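Local coordinates for carbamate kinase (Mycoplasma penetrans, PDB 4AXS), which probably transfers phosphate between carbamoyl phosphate and ADP to make ATP, as carbamate kinases do, in the arginine deiminase pathway, at residues S316-E319 with D320-G324; K270-V274 with K275-N279; A92-F96 with A97-G101; G228-K232 with D233-A237. All blocks are in the same frame, centred on the assembly; numbering follows the deposited sequence.

Contact 1 (S316-E319 with D320-G324); sequences SKVE and DALKG
Glu319 and Asp320 meet through the peptide that joins them, the first carbons of each side chain lying against the main chain of the other residue. Glu319 CG stands between its own backbone N and carbonyl carbon (chi1 37°), and this brings it to 3.4 Å from Asp320 N. The chain then bends at chi2 and leads the carboxylate away to Lys53 of helix 48-59, with which Glu319 OE2 forms a salt bridge. Asp320 CB lies 3.7 Å from Lys317 O. The two acidic groups stay apart, Glu319 OE2 lying 5.3 Å from Asp320 OD2, a separation that probably limits the repulsion between them. All this is set on a single helical turn, 318-321, with Lys317 at the N-cap, in the connection that leads from strand 309-313 to strand 328-330. The turn is loosely bonded: Ala321 N reaches Lys317 O by a weak bond of 3.1 Å, and Leu322 N divides itself between Val318 O at 3.2 Å and, weakly, Glu319 O. Leu322 N stands above the carbonyl plane of Val318, 43° out of it. Ala321 turns its methyl group to Ile311 and Ala313 of strand 309-313. Val318 and Leu322, one turn apart, run side by side in the same direction, Val318 CG2 lying 4.2 Å from Leu322 CD1, and both also touch helix 48-59, at Lys53 and Leu57 respectively.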
loop_
_atom_site.group_PDB
_atom_site.type_symbol
_atom_site.label_atom_id
_atom_site.label_comp_id
_atom_site.label_asym_id
_atom_site.label_seq_id
_atom_site.Cartn_x
_atom_site.Cartn_y
_atom_site.Cartn_z
ATOM N N SER A 316 6.062 14.197 -21.896
ATOM C CA SER A 316 6.612 13.891 -23.218
ATOM C C SER A 316 8.070 14.375 -23.271
ATOM O O SER A 316 8.941 13.716 -23.851
ATOM C CB SER A 316 5.797 14.638 -24.283
ATOM O OG SER A 316 4.432 14.250 -24.287
ATOM N N LYS A 317 8.331 15.525 -22.662
ATOM C CA LYS A 317 9.592 16.213 -22.897
ATOM C C LYS A 317 10.496 16.275 -21.673
ATOM O O LYS A 317 11.184 17.278 -21.452
ATOM C CB LYS A 317 9.307 17.618 -23.432
ATOM C CG LYS A 317 8.283 17.612 -24.571
ATOM C CD LYS A 317 7.767 18.999 -24.897
ATOM C CE LYS A 317 6.374 18.954 -25.511
ATOM N NZ LYS A 317 5.301 18.919 -24.475
ATOM N N VAL A 318 10.516 15.195 -20.898
ATOM C CA VAL A 318 11.187 15.216 -19.607
ATOM C C VAL A 318 12.649 14.784 -19.655
ATOM O O VAL A 318 13.439 15.174 -18.797
ATOM C CB VAL A 318 10.428 14.389 -18.560
ATOM C CG1 VAL A 318 10.113 12.994 -19.096
ATOM C CG2 VAL A 318 11.228 14.313 -17.263
ATOM N N GLU A 319 13.020 13.978 -20.642
ATOM C CA GLU A 319 14.435 13.669 -20.834
ATOM C C GLU A 319 15.150 14.892 -21.423
ATOM O O GLU A 319 16.280 15.214 -21.037
ATOM C CB GLU A 319 14.637 12.423 -21.710
ATOM C CG GLU A 319 13.650 12.272 -22.858
ATOM C CD GLU A 319 12.472 11.396 -22.493
ATOM O OE1 GLU A 319 12.686 10.182 -22.278
ATOM O OE2 GLU A 319 11.333 11.914 -22.417
ATOM N N ASP A 320 14.481 15.577 -22.346
ATOM C CA ASP A 320 14.979 16.858 -22.835
ATOM C C ASP A 320 15.149 17.792 -21.647
ATOM O O ASP A 320 16.174 18.473 -21.505
ATOM C CB ASP A 320 13.995 17.497 -23.828
ATOM C CG ASP A 320 13.998 16.815 -25.184
ATOM O OD1 ASP A 320 14.871 17.150 -26.014
ATOM O OD2 ASP A 320 13.120 15.952 -25.421
ATOM N N ALA A 321 14.123 17.806 -20.800
ATOM C CA ALA A 321 14.031 18.754 -19.697
ATOM C C ALA A 321 15.234 18.661 -18.777
ATOM O O ALA A 321 15.699 19.672 -18.244
ATOM C CB ALA A 321 12.753 18.529 -18.917
ATOM N N LEU A 322 15.742 17.444 -18.605
ATOM C CA LEU A 322 16.894 17.213 -17.744
ATOM C C LEU A 322 18.182 17.749 -18.345
ATOM O O LEU A 322 19.248 17.652 -17.734
ATOM C CB LEU A 322 17.035 15.728 -17.451
ATOM C CG LEU A 322 16.058 15.241 -16.391
ATOM C CD1 LEU A 322 15.354 13.992 -16.888
ATOM C CD2 LEU A 322 16.783 15.008 -15.064
ATOM N N LYS A 323 18.075 18.319 -19.541
ATOM C CA LYS A 323 19.224 18.907 -20.214
ATOM C C LYS A 323 18.943 20.311 -20.731
ATOM O O LYS A 323 19.385 20.684 -21.821
ATOM C CB LYS A 323 19.713 17.992 -21.337
ATOM C CG LYS A 323 20.590 16.871 -20.818
ATOM C CD LYS A 323 21.532 17.417 -19.749
ATOM C CE LYS A 323 22.482 16.360 -19.213
ATOM N NZ LYS A 323 23.430 16.971 -18.236
ATOM N N GLY A 324 18.206 21.085 -19.942
ATOM C CA GLY A 324 17.948 22.481 -20.255
ATOM C C GLY A 324 17.067 22.699 -21.471
ATOM O O GLY A 324 16.506 23.783 -21.650
#

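Contact 2 (K270-V274 with K275-N279); sequences KTVDV and KALNN
Asp273 caps the start of helix 274-282 by accepting a hydrogen bond from Ala276 N on its OD1, 3.2 Å away. The bond is nearly straight, 162° at the hydrogen, and the donor comes almost in line with the C-O bond of the carboxylate. The side chain can turn back to this amide because CG sits between the backbone N and the carbonyl carbon (chi1 54°). Lys275 N also lies near Asp273 OD1, but at too poor an angle to bond, while Lys275 CB packs 3.5 Å from the same oxygen. A negative group here would be expected to interact well with the helix dipole. The next amides are taken up by the main chain: Asn278 N gives a bond of 2.8 Å to Val274 O, and Leu277 N is hydrogen-bonded to Asp273 O, with less certain geometry because that oxygen is modelled too close to Leu277 CD2. Ahead of the cap, Val272 CG2 lies 3.9 Å from Ala276 CB. Val272 and Leu277 cross at about a right angle, CG1 meeting CD2 at a distance that shares the same doubt. Val272 also packs on Thr328 and Ile330 of the edge strand 328-330, while its backbone is hydrogen-bonded to Ile331; Val274 and Leu277 reach Met299. The residue ahead of the cap thus packs on strand 328-330 and the first turn on helix 292-302, so the helix start lies between them.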
loop_
_atom_site.group_PDB
_atom_site.type_symbol
_atom_site.label_atom_id
_atom_site.label_comp_id
_atom_site.label_asym_id
_atom_site.label_seq_id
_atom_site.Cartn_x
_atom_site.Cartn_y
_atom_site.Cartn_z
ATOM N N LYS A 270 13.185 29.663 -18.063
ATOM C CA LYS A 270 14.052 28.545 -18.417
ATOM C C LYS A 270 14.861 28.154 -17.193
ATOM O O LYS A 270 14.692 27.069 -16.640
ATOM C CB LYS A 270 14.978 28.941 -19.560
ATOM C CG LYS A 270 14.283 29.759 -20.646
ATOM C CD LYS A 270 15.254 30.167 -21.743
ATOM C CE LYS A 270 14.524 30.726 -22.960
ATOM N NZ LYS A 270 15.195 30.313 -24.234
ATOM N N THR A 271 15.752 29.041 -16.774
ATOM C CA THR A 271 16.317 28.941 -15.441
ATOM C C THR A 271 15.678 30.058 -14.624
ATOM O O THR A 271 14.939 30.884 -15.172
ATOM C CB THR A 271 17.847 29.053 -15.451
ATOM O OG1 THR A 271 18.378 28.110 -16.388
ATOM C CG2 THR A 271 18.408 28.735 -14.082
ATOM N N VAL A 272 15.928 30.072 -13.320
ATOM C CA VAL A 272 15.339 31.074 -12.448
ATOM C C VAL A 272 15.787 30.736 -11.045
ATOM O O VAL A 272 16.347 29.668 -10.812
ATOM C CB VAL A 272 13.829 31.217 -12.689
ATOM C CG1 VAL A 272 13.092 29.932 -12.225
ATOM C CG2 VAL A 272 13.290 32.461 -12.004
ATOM N N ASP A 273 15.390 31.499 -10.070
ATOM C CA ASP A 273 15.830 31.309 -8.694
ATOM C C ASP A 273 14.755 31.820 -7.744
ATOM O O ASP A 273 13.751 32.423 -8.153
ATOM C CB ASP A 273 17.196 31.848 -8.270
ATOM C CG ASP A 273 17.378 33.334 -8.587
ATOM O OD1 ASP A 273 16.466 34.171 -8.338
ATOM O OD2 ASP A 273 18.472 33.675 -9.072
ATOM N N VAL A 274 15.011 31.589 -6.461
ATOM C CA VAL A 274 14.058 31.840 -5.393
ATOM C C VAL A 274 13.751 33.321 -5.314
ATOM O O VAL A 274 12.580 33.725 -5.243
ATOM C CB VAL A 274 14.631 31.345 -4.037
ATOM C CG1 VAL A 274 13.557 31.311 -2.958
ATOM C CG2 VAL A 274 15.284 29.983 -4.214
ATOM N N LYS A 275 14.812 34.126 -5.331
ATOM C CA LYS A 275 14.689 35.584 -5.316
ATOM C C LYS A 275 13.636 36.071 -6.310
ATOM O O LYS A 275 12.732 36.820 -5.940
ATOM C CB LYS A 275 16.047 36.246 -5.605
ATOM C CG LYS A 275 16.043 37.766 -5.495
ATOM C CD LYS A 275 17.355 38.393 -5.996
ATOM C CE LYS A 275 17.168 39.901 -6.297
ATOM N NZ LYS A 275 18.447 40.604 -6.594
ATOM N N ALA A 276 13.736 35.639 -7.565
ATOM C CA ALA A 276 12.781 36.085 -8.590
ATOM C C ALA A 276 11.393 35.478 -8.377
ATOM O O ALA A 276 10.373 36.175 -8.467
ATOM C CB ALA A 276 13.296 35.763 -9.976
ATOM N N LEU A 277 11.358 34.174 -8.094
ATOM C CA LEU A 277 10.088 33.496 -7.847
ATOM C C LEU A 277 9.314 34.203 -6.757
ATOM O O LEU A 277 8.096 34.339 -6.836
ATOM C CB LEU A 277 10.299 32.036 -7.492
ATOM C CG LEU A 277 10.279 31.068 -8.680
ATOM C CD1 LEU A 277 9.416 31.605 -9.806
ATOM C CD2 LEU A 277 11.664 30.774 -9.180
ATOM N N ASN A 278 10.026 34.697 -5.756
ATOM C CA ASN A 278 9.374 35.472 -4.701
ATOM C C ASN A 278 8.650 36.738 -5.185
ATOM O O ASN A 278 7.528 37.022 -4.760
ATOM C CB ASN A 278 10.347 35.745 -3.544
ATOM C CG ASN A 278 10.532 34.513 -2.652
ATOM O OD1 ASN A 278 11.655 34.086 -2.375
ATOM N ND2 ASN A 278 9.415 33.917 -2.229
ATOM N N ASN A 279 9.281 37.477 -6.091
ATOM C CA ASN A 279 8.620 38.613 -6.724
ATOM C C ASN A 279 7.467 38.164 -7.611
ATOM O O ASN A 279 6.340 38.662 -7.487
ATOM C CB ASN A 279 9.623 39.440 -7.522
ATOM C CG ASN A 279 10.720 39.999 -6.651
ATOM O OD1 ASN A 279 10.453 40.487 -5.550
ATOM N ND2 ASN A 279 11.965 39.926 -7.126
#

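Contact 3 (A92-F96 with A97-G101); sequences ALVPF and AEAGG
The start of the long helix 96-121, with Pro95 at the N-cap, is packed by Glu98 folding back onto the proline ring. Glu98 OE1 is almost equally distant from three ring carbons of Pro95, 3.0 Å from CB and 3.1 Å from both CG and CD. The bend at chi2 (86°) carries the carboxylate back to the ring. Its other oxygen, OE2, is hydrogen-bonded to His110 NE2 of the second subunit, so one oxygen lies against the proline ring while the other is bonded across the dimer. This places the turn at the subunit interface, where Ala97 and Glu98 also pack on Tyr109 of the second subunit. The backbone enters regular helical bonding at once: Ala99 N donates to Pro95 O over 3.2 Å, and Gly100 N to Phe96 O over 2.9 Å. Val94, the residue before the cap, touches the turn with one branch, its CG1 lying 4.0 Å from Glu98 CB and 4.2 Å from Ala99 CB. Away from the second segment points Phe96, whose ring makes an edge-to-face stack with Phe78 of helix 71-83; Ala99 packs on Phe78 and on Val74 of the same helix.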
loop_
_atom_site.group_PDB
_atom_site.type_symbol
_atom_site.label_atom_id
_atom_site.label_comp_id
_atom_site.label_asym_id
_atom_site.label_seq_id
_atom_site.Cartn_x
_atom_site.Cartn_y
_atom_site.Cartn_z
ATOM N N ALA A 92 -20.457 0.644 4.666
ATOM C CA ALA A 92 -19.809 1.298 5.793
ATOM C C ALA A 92 -19.389 2.740 5.514
ATOM O O ALA A 92 -19.426 3.228 4.379
ATOM C CB ALA A 92 -18.619 0.474 6.273
ATOM N N LEU A 93 -18.991 3.413 6.584
ATOM C CA LEU A 93 -18.552 4.787 6.512
ATOM C C LEU A 93 -17.051 4.809 6.274
ATOM O O LEU A 93 -16.277 4.383 7.121
ATOM C CB LEU A 93 -18.924 5.528 7.802
ATOM C CG LEU A 93 -20.439 5.573 8.071
ATOM C CD1 LEU A 93 -20.780 5.325 9.539
ATOM C CD2 LEU A 93 -21.047 6.885 7.572
ATOM N N VAL A 94 -16.659 5.301 5.103
ATOM C CA VAL A 94 -15.260 5.383 4.715
ATOM C C VAL A 94 -14.766 6.817 4.733
ATOM O O VAL A 94 -14.874 7.519 3.725
ATOM C CB VAL A 94 -15.053 4.843 3.292
ATOM C CG1 VAL A 94 -13.584 4.939 2.902
ATOM C CG2 VAL A 94 -15.558 3.411 3.191
ATOM N N PRO A 95 -14.213 7.255 5.876
ATOM C CA PRO A 95 -13.587 8.572 5.939
ATOM C C PRO A 95 -12.553 8.745 4.838
ATOM O O PRO A 95 -12.152 7.776 4.181
ATOM C CB PRO A 95 -12.900 8.569 7.299
ATOM C CG PRO A 95 -13.700 7.617 8.113
ATOM C CD PRO A 95 -14.099 6.533 7.152
ATOM N N PHE A 96 -12.122 9.987 4.648
ATOM C CA PHE A 96 -11.218 10.308 3.566
ATOM C C PHE A 96 -9.844 9.672 3.762
ATOM O O PHE A 96 -9.246 9.209 2.792
ATOM C CB PHE A 96 -11.106 11.825 3.382
ATOM C CG PHE A 96 -10.756 12.231 1.990
ATOM C CD1 PHE A 96 -11.708 12.192 0.987
ATOM C CD2 PHE A 96 -9.472 12.635 1.676
ATOM C CE1 PHE A 96 -11.399 12.561 -0.306
ATOM C CE2 PHE A 96 -9.150 13.005 0.383
ATOM C CZ PHE A 96 -10.121 12.964 -0.613
ATOM N N ALA A 97 -9.348 9.642 5.000
ATOM C CA ALA A 97 -8.082 8.961 5.278
ATOM C C ALA A 97 -8.081 7.562 4.694
ATOM O O ALA A 97 -7.159 7.184 3.970
ATOM C CB ALA A 97 -7.796 8.902 6.762
ATOM N N GLU A 98 -9.128 6.796 4.993
ATOM C CA GLU A 98 -9.185 5.404 4.542
ATOM C C GLU A 98 -9.251 5.305 3.015
ATOM O O GLU A 98 -8.694 4.384 2.430
ATOM C CB GLU A 98 -10.336 4.619 5.216
ATOM C CG GLU A 98 -10.055 4.193 6.667
ATOM C CD GLU A 98 -10.409 5.268 7.700
ATOM O OE1 GLU A 98 -10.968 6.313 7.313
ATOM O OE2 GLU A 98 -10.129 5.076 8.903
ATOM N N ALA A 99 -9.925 6.255 2.375
ATOM C CA ALA A 99 -9.959 6.309 0.910
ATOM C C ALA A 99 -8.617 6.745 0.288
ATOM O O ALA A 99 -8.350 6.477 -0.890
ATOM C CB ALA A 99 -11.077 7.215 0.439
ATOM N N GLY A 100 -7.782 7.420 1.075
ATOM C CA GLY A 100 -6.415 7.684 0.664
ATOM C C GLY A 100 -5.574 6.422 0.812
ATOM O O GLY A 100 -4.629 6.190 0.053
ATOM N N GLY A 101 -5.921 5.598 1.802
ATOM C CA GLY A 101 -5.220 4.351 2.014
ATOM C C GLY A 101 -5.455 3.452 0.812
ATOM O O GLY A 101 -4.519 2.857 0.260
#

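Contact 4 (G228-K232 with D233-A237); sequences GVIDK and DFALA. With SO4 (sulfate ion), chain B.
Asp231 OD1 is gripped by two backbone amides at the start of helix 232-242, Phe234 N at 3.0 Å and Asp233 N at 2.8 Å. The first bond is fairly straight and uses the anti side of the carboxylate; the second is bent and weak. Asp231 is thus the N-cap, its CG anti to the backbone N (chi1 178°), and its OD1 also lies over one face of the Phe234 ring, 3.9 Å above the plane and shifted to the rim. Asp231 CB packs 3.6 Å from Phe234 CD2. Behind the cap the helix continues with Ala235 N bonded to Asp231 O and Leu236 N to Lys232 O. The Lys232 and Asp233 side chains lie alongside each other, pointing the same way. The lysine chain, bent at chi2 and chi4, curls round so that Lys232 NZ forms a salt bridge with Asp233 OD1 at 2.9 Å, approaching from above the carboxylate plane, and a weak bond to OD2. The same ammonium group donates to sulfate O4 at 3.2 Å, and Gly33 N, in the glycine-rich loop after strand 27-31, binds this sulfate too. An aspartate that positions a lysine, beside an anion held by that lysine and a glycine-loop amide, is consistent with a pocket for phosphate groups in an amino acid kinase, the sulfate probably having come from the crystallisation liquor.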
loop_
_atom_site.group_PDB
_atom_site.type_symbol
_atom_site.label_atom_id
_atom_site.label_comp_id
_atom_site.label_asym_id
_atom_site.label_seq_id
_atom_site.Cartn_x
_atom_site.Cartn_y
_atom_site.Cartn_z
ATOM N N GLY A 228 -8.254 14.942 5.491
ATOM C CA GLY A 228 -7.621 16.059 4.837
ATOM C C GLY A 228 -6.607 15.530 3.851
ATOM O O GLY A 228 -6.441 14.314 3.698
ATOM N N VAL A 229 -5.929 16.449 3.177
ATOM C CA VAL A 229 -4.945 16.074 2.180
ATOM C C VAL A 229 -3.612 16.768 2.419
ATOM O O VAL A 229 -3.488 17.686 3.229
ATOM C CB VAL A 229 -5.411 16.436 0.764
ATOM C CG1 VAL A 229 -6.749 15.796 0.465
ATOM C CG2 VAL A 229 -5.476 17.943 0.609
ATOM N N ILE A 230 -2.612 16.309 1.690
ATOM C CA ILE A 230 -1.303 16.891 1.742
ATOM C C ILE A 230 -0.920 17.009 0.301
ATOM O O ILE A 230 -1.094 16.062 -0.463
ATOM C CB ILE A 230 -0.341 15.972 2.477
ATOM C CG1 ILE A 230 -0.720 15.949 3.962
ATOM C CG2 ILE A 230 1.091 16.413 2.249
ATOM C CD1 ILE A 230 -0.094 14.856 4.731
ATOM N N ASP A 231 -0.457 18.196 -0.080
ATOM C CA ASP A 231 -0.056 18.464 -1.442
ATOM C C ASP A 231 1.133 17.561 -1.783
ATOM O O ASP A 231 2.174 17.608 -1.120
ATOM C CB ASP A 231 0.308 19.939 -1.575
ATOM C CG ASP A 231 0.785 20.301 -2.964
ATOM O OD1 ASP A 231 1.927 19.930 -3.313
ATOM O OD2 ASP A 231 0.001 20.932 -3.706
ATOM N N LYS A 232 0.960 16.725 -2.804
ATOM C CA LYS A 232 1.968 15.748 -3.175
ATOM C C LYS A 232 3.308 16.388 -3.551
ATOM O O LYS A 232 4.368 15.802 -3.310
ATOM C CB LYS A 232 1.452 14.828 -4.294
ATOM C CG LYS A 232 1.235 15.500 -5.661
ATOM C CD LYS A 232 2.471 15.388 -6.536
ATOM C CE LYS A 232 2.118 15.491 -8.008
ATOM N NZ LYS A 232 1.653 16.858 -8.394
ATOM N N ASP A 233 3.275 17.588 -4.131
ATOM C CA ASP A 233 4.533 18.272 -4.461
ATOM C C ASP A 233 5.327 18.640 -3.187
ATOM O O ASP A 233 6.501 18.315 -3.071
ATOM C CB ASP A 233 4.291 19.466 -5.405
ATOM C CG ASP A 233 3.631 19.049 -6.736
ATOM O OD1 ASP A 233 4.117 18.100 -7.393
ATOM O OD2 ASP A 233 2.624 19.686 -7.133
ATOM N N PHE A 234 4.672 19.280 -2.221
ATOM C CA PHE A 234 5.257 19.495 -0.897
ATOM C C PHE A 234 5.774 18.178 -0.314
ATOM O O PHE A 234 6.901 18.094 0.183
ATOM C CB PHE A 234 4.202 20.015 0.087
ATOM C CG PHE A 234 3.739 21.427 -0.166
ATOM C CD1 PHE A 234 4.453 22.294 -0.974
ATOM C CD2 PHE A 234 2.587 21.900 0.450
ATOM C CE1 PHE A 234 4.021 23.576 -1.167
ATOM C CE2 PHE A 234 2.155 23.205 0.244
ATOM C CZ PHE A 234 2.874 24.032 -0.568
ATOM N N ALA A 235 4.930 17.151 -0.350
ATOM C CA ALA A 235 5.274 15.891 0.280
ATOM C C ALA A 235 6.543 15.383 -0.346
ATOM O O ALA A 235 7.510 15.097 0.337
ATOM C CB ALA A 235 4.132 14.853 0.133
ATOM N N LEU A 236 6.543 15.290 -1.662
ATOM C CA LEU A 236 7.667 14.691 -2.363
ATOM C C LEU A 236 8.922 15.549 -2.292
ATOM O O LEU A 236 10.042 15.049 -2.460
ATOM C CB LEU A 236 7.284 14.372 -3.806
ATOM C CG LEU A 236 6.736 12.949 -3.872
ATOM C CD1 LEU A 236 5.646 12.818 -4.923
ATOM C CD2 LEU A 236 7.871 11.963 -4.123
ATOM N N ALA A 237 8.732 16.841 -2.034
ATOM C CA ALA A 237 9.858 17.740 -1.851
ATOM C C ALA A 237 10.498 17.518 -0.469
ATOM O O ALA A 237 11.716 17.542 -0.335
ATOM C CB ALA A 237 9.425 19.184 -2.049
HETATM S S SO4 B . -2.664 15.937 -7.779
HETATM O O1 SO4 B . -3.363 15.795 -6.500
HETATM O O2 SO4 B . -2.321 14.587 -8.221
HETATM O O3 SO4 B . -3.500 16.569 -8.809
HETATM O O4 SO4 B . -1.475 16.790 -7.634
#

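Overall arrangement
Each contact lies at the start of a helix, and along the chain they come in the order 3, 4, 2, 1. Contacts 3 and 4, with centres 18 Å apart, touch where Phe96 packs on Val229, linking the helix at the dimer interface to the loop leading to the sulfate site near the chain's centre. Contacts 1 and 2 lie on the far side of that centre from contact 3, their own centres 20 Å apart. The edge strand 328-330 follows the turn of contact 1 and borders contact 2. Helix 292-302 receives side chains from both contacts 2 and 4, so the central sulfate site and the peripheral cap share one neighbouring helix.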